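PDB 7NED: urocanate hydratase from Paenibacillus sp. Soil724D2, which catalyses the hydration of urocanate-type substrates, most likely thiourocanate in bacterial ergothioneine breakdown, with NAD+ as its cofactor. Local coordinates for residues A[134-139]-A[398-403]; A[140-145]-A[338-343]; A[348-353]-A[434-439]; A[354-359]-A[427-432]. All blocks are in the same frame, centred on the assembly; numbering follows the deposited sequence.

Contact 1 (A[134-139]-A[398-403]); sequences GVIQGT and ARIGWF. With URO ((2E)-3-(1H-imidazol-4-yl)acrylic acid), chain B.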
loop_
_atom_site.group_PDB
_atom_site.type_symbol
_atom_site.label_atom_id
_atom_site.label_comp_id
_atom_site.label_asym_id
_atom_site.label_seq_id
_atom_site.Cartn_x
_atom_site.Cartn_y
_atom_site.Cartn_z
ATOM N N GLY A 134 -3.203 15.209 -20.801
ATOM C CA GLY A 134 -3.617 14.092 -19.964
ATOM C C GLY A 134 -4.890 14.376 -19.197
ATOM O O GLY A 134 -5.708 13.468 -18.984
ATOM N N VAL A 135 -5.103 15.638 -18.805
ATOM C CA VAL A 135 -6.250 15.993 -17.989
ATOM C C VAL A 135 -7.331 16.714 -18.790
ATOM O O VAL A 135 -8.405 17.003 -18.249
ATOM C CB VAL A 135 -5.811 16.851 -16.774
ATOM C CG1 VAL A 135 -5.473 18.288 -17.206
ATOM C CG2 VAL A 135 -6.859 16.849 -15.667
ATOM N N ILE A 136 -7.097 17.014 -20.064
ATOM C CA ILE A 136 -8.023 17.948 -20.709
ATOM C C ILE A 136 -9.398 17.309 -20.937
ATOM O O ILE A 136 -10.422 17.976 -20.774
ATOM C CB ILE A 136 -7.429 18.541 -22.001
ATOM C CG1 ILE A 136 -8.346 19.648 -22.520
ATOM C CG2 ILE A 136 -7.234 17.500 -23.069
ATOM C CD1 ILE A 136 -7.826 20.254 -23.789
ATOM N N GLN A 137 -9.472 16.011 -21.254
ATOM C CA GLN A 137 -10.807 15.448 -21.488
ATOM C C GLN A 137 -11.600 15.351 -20.197
ATOM O O GLN A 137 -12.820 15.541 -20.204
ATOM C CB GLN A 137 -10.766 14.055 -22.129
ATOM C CG GLN A 137 -12.223 13.630 -22.440
ATOM C CD GLN A 137 -12.377 12.323 -23.234
ATOM O OE1 GLN A 137 -11.412 11.644 -23.549
ATOM N NE2 GLN A 137 -13.624 11.969 -23.535
ATOM N N GLY A 138 -10.939 15.012 -19.092
ATOM C CA GLY A 138 -11.615 15.010 -17.795
ATOM C C GLY A 138 -12.247 16.356 -17.491
ATOM O O GLY A 138 -13.410 16.448 -17.121
ATOM N N THR A 139 -11.487 17.421 -17.670
ATOM C CA THR A 139 -12.016 18.750 -17.377
ATOM C C THR A 139 -13.158 19.103 -18.323
ATOM O O THR A 139 -14.181 19.674 -17.916
ATOM C CB THR A 139 -10.874 19.766 -17.496
ATOM O OG1 THR A 139 -9.787 19.320 -16.652
ATOM C CG2 THR A 139 -11.326 21.161 -17.062
ATOM N N ALA A 398 0.756 12.209 -28.380
ATOM C CA ALA A 398 -0.015 11.381 -27.455
ATOM C C ALA A 398 -1.488 11.751 -27.583
ATOM O O ALA A 398 -1.836 12.811 -28.113
ATOM C CB ALA A 398 0.465 11.572 -26.008
ATOM N N ARG A 399 -2.349 10.902 -27.017
ATOM C CA ARG A 399 -3.781 11.140 -27.061
ATOM C C ARG A 399 -4.408 10.706 -25.749
ATOM O O ARG A 399 -4.022 9.670 -25.190
ATOM C CB ARG A 399 -4.434 10.388 -28.239
ATOM C CG ARG A 399 -5.962 10.558 -28.359
ATOM C CD ARG A 399 -6.385 12.016 -28.706
ATOM N NE ARG A 399 -6.015 12.410 -30.062
ATOM C CZ ARG A 399 -5.328 13.502 -30.387
ATOM N NH1 ARG A 399 -4.882 14.358 -29.459
ATOM N NH2 ARG A 399 -5.029 13.699 -31.658
ATOM N N ILE A 400 -5.344 11.535 -25.250
ATOM C CA ILE A 400 -6.219 11.184 -24.133
ATOM C C ILE A 400 -7.549 10.723 -24.705
ATOM O O ILE A 400 -8.070 11.312 -25.675
ATOM C CB ILE A 400 -6.412 12.363 -23.162
ATOM C CG1 ILE A 400 -7.232 11.929 -21.931
ATOM C CG2 ILE A 400 -7.076 13.508 -23.849
ATOM C CD1 ILE A 400 -6.392 10.929 -20.983
ATOM N N GLY A 401 -8.113 9.655 -24.126
ATOM C CA GLY A 401 -9.405 9.226 -24.634
ATOM C C GLY A 401 -10.091 8.347 -23.613
ATOM O O GLY A 401 -9.630 7.236 -23.342
ATOM N N TRP A 402 -11.154 8.851 -22.995
ATOM C CA TRP A 402 -11.788 8.129 -21.898
ATOM C C TRP A 402 -12.569 6.956 -22.456
ATOM O O TRP A 402 -13.478 7.129 -23.280
ATOM C CB TRP A 402 -12.708 9.050 -21.097
ATOM C CG TRP A 402 -11.965 9.948 -20.185
ATOM C CD1 TRP A 402 -10.875 10.709 -20.493
ATOM C CD2 TRP A 402 -12.260 10.197 -18.803
ATOM N NE1 TRP A 402 -10.469 11.417 -19.382
ATOM C CE2 TRP A 402 -11.296 11.107 -18.329
ATOM C CE3 TRP A 402 -13.243 9.729 -17.921
ATOM C CZ2 TRP A 402 -11.270 11.564 -16.982
ATOM C CZ3 TRP A 402 -13.209 10.163 -16.583
ATOM C CH2 TRP A 402 -12.233 11.080 -16.134
ATOM N N PHE A 403 -12.219 5.763 -21.985
ATOM C CA PHE A 403 -12.821 4.527 -22.413
ATOM C C PHE A 403 -13.134 3.704 -21.168
ATOM O O PHE A 403 -12.443 3.811 -20.146
ATOM C CB PHE A 403 -11.868 3.737 -23.336
ATOM C CG PHE A 403 -11.889 4.193 -24.776
ATOM C CD1 PHE A 403 -12.979 3.922 -25.577
ATOM C CD2 PHE A 403 -10.791 4.825 -25.345
ATOM C CE1 PHE A 403 -13.015 4.291 -26.924
ATOM C CE2 PHE A 403 -10.825 5.196 -26.702
ATOM C CZ PHE A 403 -11.937 4.912 -27.479
HETATM O OAA URO B . -2.967 13.268 -16.203
HETATM C CAI URO B . -1.880 13.224 -15.487
HETATM O OAB URO B . -0.842 12.912 -15.919
HETATM C CAC URO B . -1.947 13.545 -14.052
HETATM C CAD URO B . -3.091 13.875 -13.512
HETATM C CAJ URO B . -2.965 14.154 -12.130
HETATM C CAF URO B . -3.853 14.797 -11.320
HETATM N NAH URO B . -3.302 15.040 -10.089
HETATM C CAE URO B . -2.091 14.535 -10.158
HETATM N NAG URO B . -1.838 13.991 -11.369
HETATM O O HOH W 1 -8.533 13.457 -18.693
HETATM O O HOH W 2 -15.045 9.249 -24.002
#

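Contact 2 (A[140-145]-A[338-343]); sequences YEIFQS and AFLRPL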
loop_
_atom_site.group_PDB
_atom_site.type_symbol
_atom_site.label_atom_id
_atom_site.label_comp_id
_atom_site.label_asym_id
_atom_site.label_seq_id
_atom_site.Cartn_x
_atom_site.Cartn_y
_atom_site.Cartn_z
ATOM N N TYR A 140 -12.994 18.784 -19.595
ATOM C CA TYR A 140 -14.064 19.011 -20.548
ATOM C C TYR A 140 -15.324 18.224 -20.152
ATOM O O TYR A 140 -16.447 18.759 -20.195
ATOM C CB TYR A 140 -13.531 18.665 -21.938
ATOM C CG TYR A 140 -14.563 18.584 -23.032
ATOM C CD1 TYR A 140 -15.097 17.374 -23.413
ATOM C CD2 TYR A 140 -15.005 19.744 -23.682
ATOM C CE1 TYR A 140 -16.056 17.303 -24.427
ATOM C CE2 TYR A 140 -15.955 19.681 -24.679
ATOM C CZ TYR A 140 -16.467 18.464 -25.056
ATOM O OH TYR A 140 -17.409 18.386 -26.048
ATOM N N GLU A 141 -15.155 16.972 -19.712
ATOM C CA GLU A 141 -16.306 16.186 -19.255
ATOM C C GLU A 141 -16.919 16.772 -17.984
ATOM O O GLU A 141 -18.133 16.677 -17.777
ATOM C CB GLU A 141 -15.904 14.722 -18.997
ATOM C CG GLU A 141 -15.580 13.851 -20.248
ATOM C CD GLU A 141 -16.640 13.917 -21.366
ATOM O OE1 GLU A 141 -16.242 13.956 -22.579
ATOM O OE2 GLU A 141 -17.851 13.944 -21.024
ATOM N N ILE A 142 -16.106 17.369 -17.110
ATOM C CA ILE A 142 -16.683 18.103 -15.976
ATOM C C ILE A 142 -17.549 19.250 -16.475
ATOM O O ILE A 142 -18.692 19.429 -16.029
ATOM C CB ILE A 142 -15.586 18.624 -15.028
ATOM C CG1 ILE A 142 -14.852 17.479 -14.341
ATOM C CG2 ILE A 142 -16.201 19.591 -13.995
ATOM C CD1 ILE A 142 -13.533 17.912 -13.675
ATOM N N PHE A 143 -16.984 20.088 -17.359
ATOM C CA PHE A 143 -17.746 21.223 -17.876
ATOM C C PHE A 143 -19.013 20.755 -18.590
ATOM O O PHE A 143 -20.091 21.342 -18.401
ATOM C CB PHE A 143 -16.874 22.062 -18.811
ATOM C CG PHE A 143 -15.757 22.805 -18.109
ATOM C CD1 PHE A 143 -15.813 23.060 -16.751
ATOM C CD2 PHE A 143 -14.661 23.257 -18.816
ATOM C CE1 PHE A 143 -14.771 23.750 -16.103
ATOM C CE2 PHE A 143 -13.616 23.947 -18.169
ATOM C CZ PHE A 143 -13.681 24.183 -16.809
ATOM N N GLN A 144 -18.928 19.660 -19.366
ATOM C CA GLN A 144 -20.118 19.183 -20.079
ATOM C C GLN A 144 -21.164 18.611 -19.129
ATOM O O GLN A 144 -22.369 18.788 -19.357
ATOM C CB GLN A 144 -19.762 18.150 -21.149
ATOM C CG GLN A 144 -19.012 18.758 -22.361
ATOM C CD GLN A 144 -19.828 19.794 -23.149
ATOM O OE1 GLN A 144 -20.177 20.862 -22.631
ATOM N NE2 GLN A 144 -20.097 19.497 -24.413
ATOM N N SER A 145 -20.729 17.906 -18.076
ATOM C CA SER A 145 -21.656 17.423 -17.060
ATOM C C SER A 145 -22.391 18.582 -16.391
ATOM O O SER A 145 -23.616 18.550 -16.218
ATOM C CB SER A 145 -20.892 16.574 -16.033
ATOM O OG SER A 145 -21.767 16.187 -14.988
ATOM N N ALA A 338 -19.664 14.808 -7.633
ATOM C CA ALA A 338 -20.741 15.615 -8.230
ATOM C C ALA A 338 -20.911 15.396 -9.732
ATOM O O ALA A 338 -22.047 15.481 -10.237
ATOM C CB ALA A 338 -20.504 17.097 -7.971
ATOM N N PHE A 339 -19.837 15.130 -10.458
ATOM C CA PHE A 339 -19.947 15.101 -11.920
ATOM C C PHE A 339 -19.465 13.821 -12.585
ATOM O O PHE A 339 -20.128 13.333 -13.512
ATOM C CB PHE A 339 -19.191 16.296 -12.492
ATOM C CG PHE A 339 -19.600 17.599 -11.866
ATOM C CD1 PHE A 339 -20.943 17.972 -11.825
ATOM C CD2 PHE A 339 -18.674 18.401 -11.253
ATOM C CE1 PHE A 339 -21.345 19.153 -11.213
ATOM C CE2 PHE A 339 -19.049 19.618 -10.644
ATOM C CZ PHE A 339 -20.387 19.990 -10.628
ATOM N N LEU A 340 -18.326 13.254 -12.158
ATOM C CA LEU A 340 -17.743 12.187 -12.965
ATOM C C LEU A 340 -17.977 10.783 -12.408
ATOM O O LEU A 340 -17.719 9.806 -13.115
ATOM C CB LEU A 340 -16.229 12.411 -13.143
ATOM C CG LEU A 340 -15.818 13.702 -13.874
ATOM C CD1 LEU A 340 -14.312 13.680 -14.076
ATOM C CD2 LEU A 340 -16.566 13.862 -15.166
ATOM N N ARG A 341 -18.495 10.640 -11.196
ATOM C CA ARG A 341 -18.595 9.302 -10.627
ATOM C C ARG A 341 -19.448 8.345 -11.463
ATOM O O ARG A 341 -19.128 7.147 -11.474
ATOM C CB ARG A 341 -19.111 9.385 -9.187
ATOM C CG ARG A 341 -19.035 7.992 -8.441
ATOM C CD ARG A 341 -19.194 8.174 -6.938
ATOM N NE ARG A 341 -18.014 8.796 -6.341
ATOM C CZ ARG A 341 -17.998 9.412 -5.167
ATOM N NH1 ARG A 341 -19.112 9.473 -4.434
ATOM N NH2 ARG A 341 -16.843 9.885 -4.689
ATOM N N PRO A 342 -20.480 8.770 -12.198
ATOM C CA PRO A 342 -21.173 7.797 -13.055
ATOM C C PRO A 342 -20.263 7.188 -14.098
ATOM O O PRO A 342 -20.483 6.038 -14.488
ATOM C CB PRO A 342 -22.295 8.632 -13.691
ATOM C CG PRO A 342 -22.587 9.648 -12.646
ATOM C CD PRO A 342 -21.239 10.029 -12.101
ATOM N N LEU A 343 -19.226 7.915 -14.553
ATOM C CA LEU A 343 -18.252 7.309 -15.452
ATOM C C LEU A 343 -17.359 6.318 -14.699
ATOM O O LEU A 343 -17.150 5.176 -15.133
ATOM C CB LEU A 343 -17.411 8.416 -16.077
ATOM C CG LEU A 343 -18.203 9.425 -16.946
ATOM C CD1 LEU A 343 -17.295 10.515 -17.440
ATOM C CD2 LEU A 343 -18.846 8.680 -18.117
#

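Contact 3 (A[348-353]-A[434-439]); sequences IGPFRW and HLDAAS. With URO ((2E)-3-(1H-imidazol-4-yl)acrylic acid), chain B.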
loop_
_atom_site.group_PDB
_atom_site.type_symbol
_atom_site.label_atom_id
_atom_site.label_comp_id
_atom_site.label_asym_id
_atom_site.label_seq_id
_atom_site.Cartn_x
_atom_site.Cartn_y
_atom_site.Cartn_z
ATOM N N ILE A 348 -15.094 3.826 -16.829
ATOM C CA ILE A 348 -14.696 4.761 -17.881
ATOM C C ILE A 348 -13.712 5.752 -17.275
ATOM O O ILE A 348 -13.988 6.371 -16.235
ATOM C CB ILE A 348 -15.926 5.463 -18.472
ATOM C CG1 ILE A 348 -16.923 4.420 -18.993
ATOM C CG2 ILE A 348 -15.494 6.424 -19.616
ATOM C CD1 ILE A 348 -18.368 4.915 -19.134
ATOM N N GLY A 349 -12.541 5.886 -17.883
ATOM C CA GLY A 349 -11.524 6.683 -17.244
ATOM C C GLY A 349 -10.447 7.168 -18.178
ATOM O O GLY A 349 -10.484 6.900 -19.377
ATOM N N PRO A 350 -9.448 7.882 -17.627
ATOM C CA PRO A 350 -8.496 8.671 -18.446
ATOM C C PRO A 350 -7.411 7.853 -19.132
ATOM O O PRO A 350 -6.210 8.057 -18.937
ATOM C CB PRO A 350 -7.934 9.670 -17.424
ATOM C CG PRO A 350 -8.139 8.999 -16.069
ATOM C CD PRO A 350 -9.466 8.334 -16.223
ATOM N N PHE A 351 -7.843 6.986 -20.043
ATOM C CA PHE A 351 -6.926 6.134 -20.786
ATOM C C PHE A 351 -6.165 6.975 -21.811
ATOM O O PHE A 351 -6.692 7.951 -22.335
ATOM C CB PHE A 351 -7.755 4.984 -21.380
ATOM C CG PHE A 351 -6.962 3.935 -22.078
ATOM C CD1 PHE A 351 -6.150 3.100 -21.273
ATOM C CD2 PHE A 351 -7.372 3.436 -23.294
ATOM C CE1 PHE A 351 -5.460 2.028 -21.797
ATOM C CE2 PHE A 351 -6.736 2.309 -23.825
ATOM C CZ PHE A 351 -5.776 1.588 -23.066
ATOM N N ARG A 352 -4.898 6.659 -22.028
ATOM C CA ARG A 352 -4.063 7.503 -22.883
ATOM C C ARG A 352 -3.037 6.622 -23.577
ATOM O O ARG A 352 -2.755 5.507 -23.141
ATOM C CB ARG A 352 -3.379 8.601 -22.056
ATOM C CG ARG A 352 -2.513 7.979 -20.917
ATOM C CD ARG A 352 -2.015 8.996 -19.896
ATOM N NE ARG A 352 -3.086 9.749 -19.220
ATOM C CZ ARG A 352 -2.857 10.668 -18.283
ATOM N NH1 ARG A 352 -1.609 10.917 -17.879
ATOM N NH2 ARG A 352 -3.863 11.364 -17.764
ATOM N N TRP A 353 -2.455 7.133 -24.655
ATOM C CA TRP A 353 -1.443 6.365 -25.358
ATOM C C TRP A 353 -0.438 7.318 -25.974
ATOM O O TRP A 353 -0.728 8.486 -26.194
ATOM C CB TRP A 353 -2.070 5.448 -26.416
ATOM C CG TRP A 353 -3.112 6.100 -27.262
ATOM C CD1 TRP A 353 -2.941 6.597 -28.523
ATOM C CD2 TRP A 353 -4.501 6.273 -26.945
ATOM N NE1 TRP A 353 -4.131 7.058 -29.004
ATOM C CE2 TRP A 353 -5.099 6.898 -28.051
ATOM C CE3 TRP A 353 -5.291 5.971 -25.820
ATOM C CZ2 TRP A 353 -6.446 7.244 -28.083
ATOM C CZ3 TRP A 353 -6.648 6.312 -25.847
ATOM C CH2 TRP A 353 -7.211 6.937 -26.974
ATOM N N HIS A 434 -4.038 8.106 -12.588
ATOM C CA HIS A 434 -4.463 7.236 -11.478
ATOM C C HIS A 434 -5.874 7.543 -11.033
ATOM O O HIS A 434 -6.439 6.778 -10.240
ATOM C CB HIS A 434 -3.536 7.374 -10.273
ATOM C CG HIS A 434 -2.121 6.980 -10.557
ATOM N ND1 HIS A 434 -1.213 6.740 -9.548
ATOM C CD2 HIS A 434 -1.450 6.798 -11.723
ATOM C CE1 HIS A 434 -0.049 6.396 -10.077
ATOM N NE2 HIS A 434 -0.164 6.426 -11.395
ATOM N N LEU A 435 -6.452 8.643 -11.538
ATOM C CA LEU A 435 -7.841 9.008 -11.253
ATOM C C LEU A 435 -8.712 8.059 -12.067
ATOM O O LEU A 435 -9.167 8.371 -13.171
ATOM C CB LEU A 435 -8.100 10.477 -11.612
ATOM C CG LEU A 435 -9.439 11.054 -11.129
ATOM C CD1 LEU A 435 -9.381 11.457 -9.642
ATOM C CD2 LEU A 435 -9.857 12.219 -12.070
ATOM N N ASP A 436 -8.867 6.836 -11.594
ATOM C CA ASP A 436 -9.551 5.776 -12.330
ATOM C C ASP A 436 -10.166 4.830 -11.290
ATOM O O ASP A 436 -9.680 4.735 -10.196
ATOM C CB ASP A 436 -8.545 5.070 -13.244
ATOM C CG ASP A 436 -9.184 4.208 -14.370
ATOM O OD1 ASP A 436 -10.115 4.613 -14.978
ATOM O OD2 ASP A 436 -8.687 3.151 -14.660
ATOM N N ALA A 437 -11.213 4.159 -11.695
ATOM C CA ALA A 437 -11.980 3.319 -10.841
ATOM C C ALA A 437 -11.303 2.501 -9.724
ATOM O O ALA A 437 -11.516 2.844 -8.640
ATOM C CB ALA A 437 -12.980 2.516 -11.597
ATOM N N ALA A 438 -10.489 1.513 -9.945
ATOM C CA ALA A 438 -9.964 0.831 -8.684
ATOM C C ALA A 438 -8.601 1.349 -8.246
ATOM O O ALA A 438 -7.962 0.777 -7.458
ATOM C CB ALA A 438 -10.042 -0.643 -8.755
ATOM N N SER A 439 -8.236 2.496 -8.742
ATOM C CA SER A 439 -6.867 2.927 -8.573
ATOM C C SER A 439 -6.523 4.161 -7.802
ATOM O O SER A 439 -5.421 4.641 -7.790
ATOM C CB SER A 439 -6.207 2.889 -9.932
ATOM O OG SER A 439 -6.761 3.846 -10.706
HETATM O OAA URO B . -2.967 13.268 -16.203
HETATM C CAI URO B . -1.880 13.224 -15.487
HETATM O OAB URO B . -0.842 12.912 -15.919
HETATM C CAC URO B . -1.947 13.545 -14.052
HETATM C CAD URO B . -3.091 13.875 -13.512
HETATM C CAJ URO B . -2.965 14.154 -12.130
HETATM C CAF URO B . -3.853 14.797 -11.320
HETATM N NAH URO B . -3.302 15.040 -10.089
HETATM C CAE URO B . -2.091 14.535 -10.158
HETATM N NAG URO B . -1.838 13.991 -11.369
HETATM O O HOH W 3 -12.643 4.749 -14.194
#

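Contact 4 (A[354-359]-A[427-432]); sequences VALSGE and PIAFSR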
loop_
_atom_site.group_PDB
_atom_site.type_symbol
_atom_site.label_atom_id
_atom_site.label_comp_id
_atom_site.label_asym_id
_atom_site.label_seq_id
_atom_site.Cartn_x
_atom_site.Cartn_y
_atom_site.Cartn_z
ATOM N N VAL A 354 0.770 6.820 -26.194
ATOM C CA VAL A 354 1.882 7.646 -26.650
ATOM C C VAL A 354 2.533 6.992 -27.854
ATOM O O VAL A 354 2.848 5.799 -27.814
ATOM C CB VAL A 354 2.910 7.847 -25.529
ATOM C CG1 VAL A 354 4.158 8.619 -26.034
ATOM C CG2 VAL A 354 2.248 8.599 -24.363
ATOM N N ALA A 355 2.774 7.781 -28.906
ATOM C CA ALA A 355 3.451 7.270 -30.100
ATOM C C ALA A 355 4.955 7.323 -29.842
ATOM O O ALA A 355 5.586 8.363 -30.004
ATOM C CB ALA A 355 3.073 8.102 -31.321
ATOM N N LEU A 356 5.536 6.201 -29.415
ATOM C CA LEU A 356 6.955 6.179 -29.071
ATOM C C LEU A 356 7.856 6.466 -30.270
ATOM O O LEU A 356 9.016 6.877 -30.086
ATOM C CB LEU A 356 7.297 4.822 -28.473
ATOM C CG LEU A 356 6.503 4.554 -27.190
ATOM C CD1 LEU A 356 6.389 3.045 -26.908
ATOM C CD2 LEU A 356 7.128 5.270 -26.003
ATOM N N SER A 357 7.359 6.250 -31.490
ATOM C CA SER A 357 8.172 6.610 -32.655
ATOM C C SER A 357 8.442 8.108 -32.716
ATOM O O SER A 357 9.426 8.534 -33.338
ATOM C CB SER A 357 7.491 6.147 -33.937
ATOM O OG SER A 357 6.299 6.891 -34.202
ATOM N N GLY A 358 7.606 8.907 -32.065
ATOM C CA GLY A 358 7.641 10.344 -32.203
ATOM C C GLY A 358 6.832 10.880 -33.359
ATOM O O GLY A 358 6.811 12.103 -33.548
ATOM N N GLU A 359 6.160 10.016 -34.125
ATOM C CA GLU A 359 5.429 10.425 -35.329
ATOM C C GLU A 359 3.973 10.728 -34.991
ATOM O O GLU A 359 3.227 9.843 -34.556
ATOM C CB GLU A 359 5.492 9.346 -36.419
ATOM C CG GLU A 359 6.878 9.141 -37.013
ATOM C CD GLU A 359 7.373 10.433 -37.668
ATOM O OE1 GLU A 359 6.677 10.923 -38.577
ATOM O OE2 GLU A 359 8.407 10.982 -37.235
ATOM N N PRO A 427 6.121 1.267 -31.855
ATOM C CA PRO A 427 5.242 0.815 -30.773
ATOM C C PRO A 427 4.501 1.951 -30.091
ATOM O O PRO A 427 4.868 3.124 -30.166
ATOM C CB PRO A 427 6.206 0.123 -29.793
ATOM C CG PRO A 427 7.358 -0.296 -30.671
ATOM C CD PRO A 427 7.514 0.858 -31.644
ATOM N N ILE A 428 3.456 1.569 -29.368
ATOM C CA ILE A 428 2.572 2.515 -28.698
ATOM C C ILE A 428 2.539 2.157 -27.218
ATOM O O ILE A 428 2.382 0.984 -26.855
ATOM C CB ILE A 428 1.150 2.489 -29.291
ATOM C CG1 ILE A 428 1.177 2.785 -30.800
ATOM C CG2 ILE A 428 0.214 3.405 -28.496
ATOM C CD1 ILE A 428 1.590 4.239 -31.149
ATOM N N ALA A 429 2.687 3.152 -26.367
ATOM C CA ALA A 429 2.568 2.915 -24.933
ATOM C C ALA A 429 1.172 3.317 -24.502
ATOM O O ALA A 429 0.660 4.349 -24.947
ATOM C CB ALA A 429 3.610 3.714 -24.155
ATOM N N PHE A 430 0.548 2.489 -23.658
ATOM C CA PHE A 430 -0.768 2.758 -23.094
ATOM C C PHE A 430 -0.647 3.002 -21.596
ATOM O O PHE A 430 0.087 2.300 -20.895
ATOM C CB PHE A 430 -1.723 1.593 -23.328
ATOM C CG PHE A 430 -2.227 1.500 -24.740
ATOM C CD1 PHE A 430 -1.578 0.701 -25.682
ATOM C CD2 PHE A 430 -3.352 2.251 -25.133
ATOM C CE1 PHE A 430 -2.069 0.640 -27.009
ATOM C CE2 PHE A 430 -3.831 2.181 -26.407
ATOM C CZ PHE A 430 -3.173 1.390 -27.360
ATOM N N SER A 431 -1.371 3.988 -21.097
ATOM C CA SER A 431 -1.382 4.138 -19.645
ATOM C C SER A 431 -2.658 4.884 -19.276
ATOM O O SER A 431 -3.658 4.827 -20.004
ATOM C CB SER A 431 -0.095 4.824 -19.157
ATOM O OG SER A 431 -0.049 4.902 -17.721
ATOM N N ARG A 432 -2.641 5.544 -18.127
ATOM C CA ARG A 432 -3.807 6.289 -17.716
ATOM C C ARG A 432 -3.392 7.133 -16.526
ATOM O O ARG A 432 -2.345 6.912 -15.913
ATOM C CB ARG A 432 -4.975 5.366 -17.354
ATOM C CG ARG A 432 -4.549 4.256 -16.305
ATOM C CD ARG A 432 -5.741 3.661 -15.499
ATOM N NE ARG A 432 -5.292 2.529 -14.671
ATOM C CZ ARG A 432 -4.643 2.653 -13.507
ATOM N NH1 ARG A 432 -4.368 3.861 -13.037
ATOM N NH2 ARG A 432 -4.270 1.560 -12.811
HETATM O O HOH W 4 4.845 5.148 -32.181
#

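Contact 1 (A[134-139]-A[398-403])
Beside the carboxylate end of the urocanate pocket, the first turn of helix 133-150 packs on strand 398-400 of the mixed sheet, joining the Rossmann-like part of the chain to the C-terminal part: Gly134 O lies 3.3 Å from Ile400 CD1. Gly134 lines the pocket, its C being 3.7 Å from urocanate OAA, and a side chain there would clash with that oxygen. Further along the helix, Gln137 holds its CG anti to the backbone N (chi1 -175°) and runs extended past the indole of Trp402, the amide inclined to the ring plane by 56°. Its OE1 accepts from Trp402 N at 2.9 Å (N-H...O 153°), the donor standing above the carbonyl plane. Gly138 CA sits 3.6 Å from Trp402 CZ2, so close that even a methyl group would be tight. A water in the indole plane, at the ring's edge, accepts from Trp402 NE1 and Gly138 N and donates to Gly134 O at 2.8 Å.

Contact 2 (A[140-145]-A[338-343])
Two helices cross steeply here, Ile142 of helix 133-150, in the Rossmann-like part of the chain, packing on Phe339 and Leu340 of helix 335-344, which leads into strand 351-355. The short segments' axes come within 9.0 Å at a crossing angle of 108°, and a wider pi-type turn at 338-340 carries both residues that meet the other helix. Apolar contacts dominate. Ile142 presents two branches: CG2, lying anti to the backbone N, comes within 3.9 Å of Phe339 CD2, while CG1 reaches Leu340 CD1 at 3.8 Å; its side chain runs at about a right angle to each. The other methyl of Leu340, CD2, rests 4.0 Å from Glu141 CB, so the leucine spans neighbouring positions on the facing helix. With an alanine in place of Leu340, both methyls would be gone and a gap would probably open beside Ile142 CG1 and Glu141 CB, which would lose this partner. No hydrogen bond crosses the interface; Ser145 OG meets Phe339 CB at 3.6 Å, while Glu141 OE1 turns to Gln137 NE2 in a weak hydrogen bond. Within its own helix, the Phe339 ring is covered on one face by Ala338 CB, 3.7 Å above the ring centre.

Contact 3 (A[348-353]-A[434-439])
Pro350 and Leu435, each the centre of an inverse gamma turn in the C-terminal family region, meet beside the urocanate pocket, where Arg352 belongs to the first shell. Its guanidinium grips the carboxylate with two nearly straight bonds, NH1 to OAB of urocanate at 2.9 Å (171°) and NH2 to OAA of urocanate at 2.6 Å (162°), OAA lying in the guanidinium plane at its edge. A bend at chi3 (58°) turns the end of the chain to the carboxylate. NH1 also donates to Gln128 O. A leucine in its place would probably leave the ligand carboxylate without its paired cation and that carbonyl without this donor. In the next layer, Pro350 CD presses on Leu435 O at 3.1 Å; this buried carbonyl has no hydrogen-bond partner in the model. Leu435 in turn places its side chain about 4 Å from the bound NAD. Farther out, Asp436 OD1 sits 3.4 Å from Gly349 CA, where a side chain would collide with it, and forms a salt bridge with Arg408. A water bridges the segments, donating weakly to Ile348 O, accepting from Ala437 N at 2.9 Å and donating to Asp436 OD1 at 2.7 Å.

Contact 4 (A[354-359]-A[427-432])
Val354 and Ala429 form an antiparallel hydrogen-bonded pair where strands 351-355 and 428-441 run side by side in the mixed sheet. Backbone bonds come first: Val354 N donates to Ala429 O at 2.8 Å, and Ala429 N returns the bond to Val354 O at 3.0 Å. Past the next, non-hydrogen-bonded pair of Ala355 and Ile428, Leu356 N reaches Pro427 O at 3.2 Å. Among the apolar contacts, Leu356 CD1 packs 4.0 Å from Ala429 CB and 4.1 Å from Pro427 CB, with helix 17-31 covering this side; on the opposite face Ile428 CD1 lies 3.7 Å from Ala355 CA, against helix 407-420. Turn bonds close the strand end, a type I turn from Ala355 to Gly358 overlapped by an ST turn in which Ser357 OG, also hydrogen-bonded to Asp362 OD2, accepts from Glu359 N at 3.1 Å. Because every direct hydrogen bond between the segments is backbone to backbone, strand pairing sets the register, while the side chains pack against helices on the two faces.

Overall arrangement
All four contacts are buried and none is a surface contact, though contacts 1 and 3 lie deepest, their centres about 9 Å from the centre of the chain, against 15 Å for contact 2 and 17 Å for contact 4. Contacts 1 and 2 share helix 133-150, with Leu340 CD1 packing 3.9 Å from Trp402 CH2. Contacts 3 and 4 share strands 351-355 and 428-441, and the backbone pairing of Arg399 with Trp353 ties contact 1 to that sheet. The chemistry follows position: contacts 1 and 3 touch urocanate and use glycines, waters and polar side chains, contact 2 is apolar helix packing, and contact 4 is regular strand pairing.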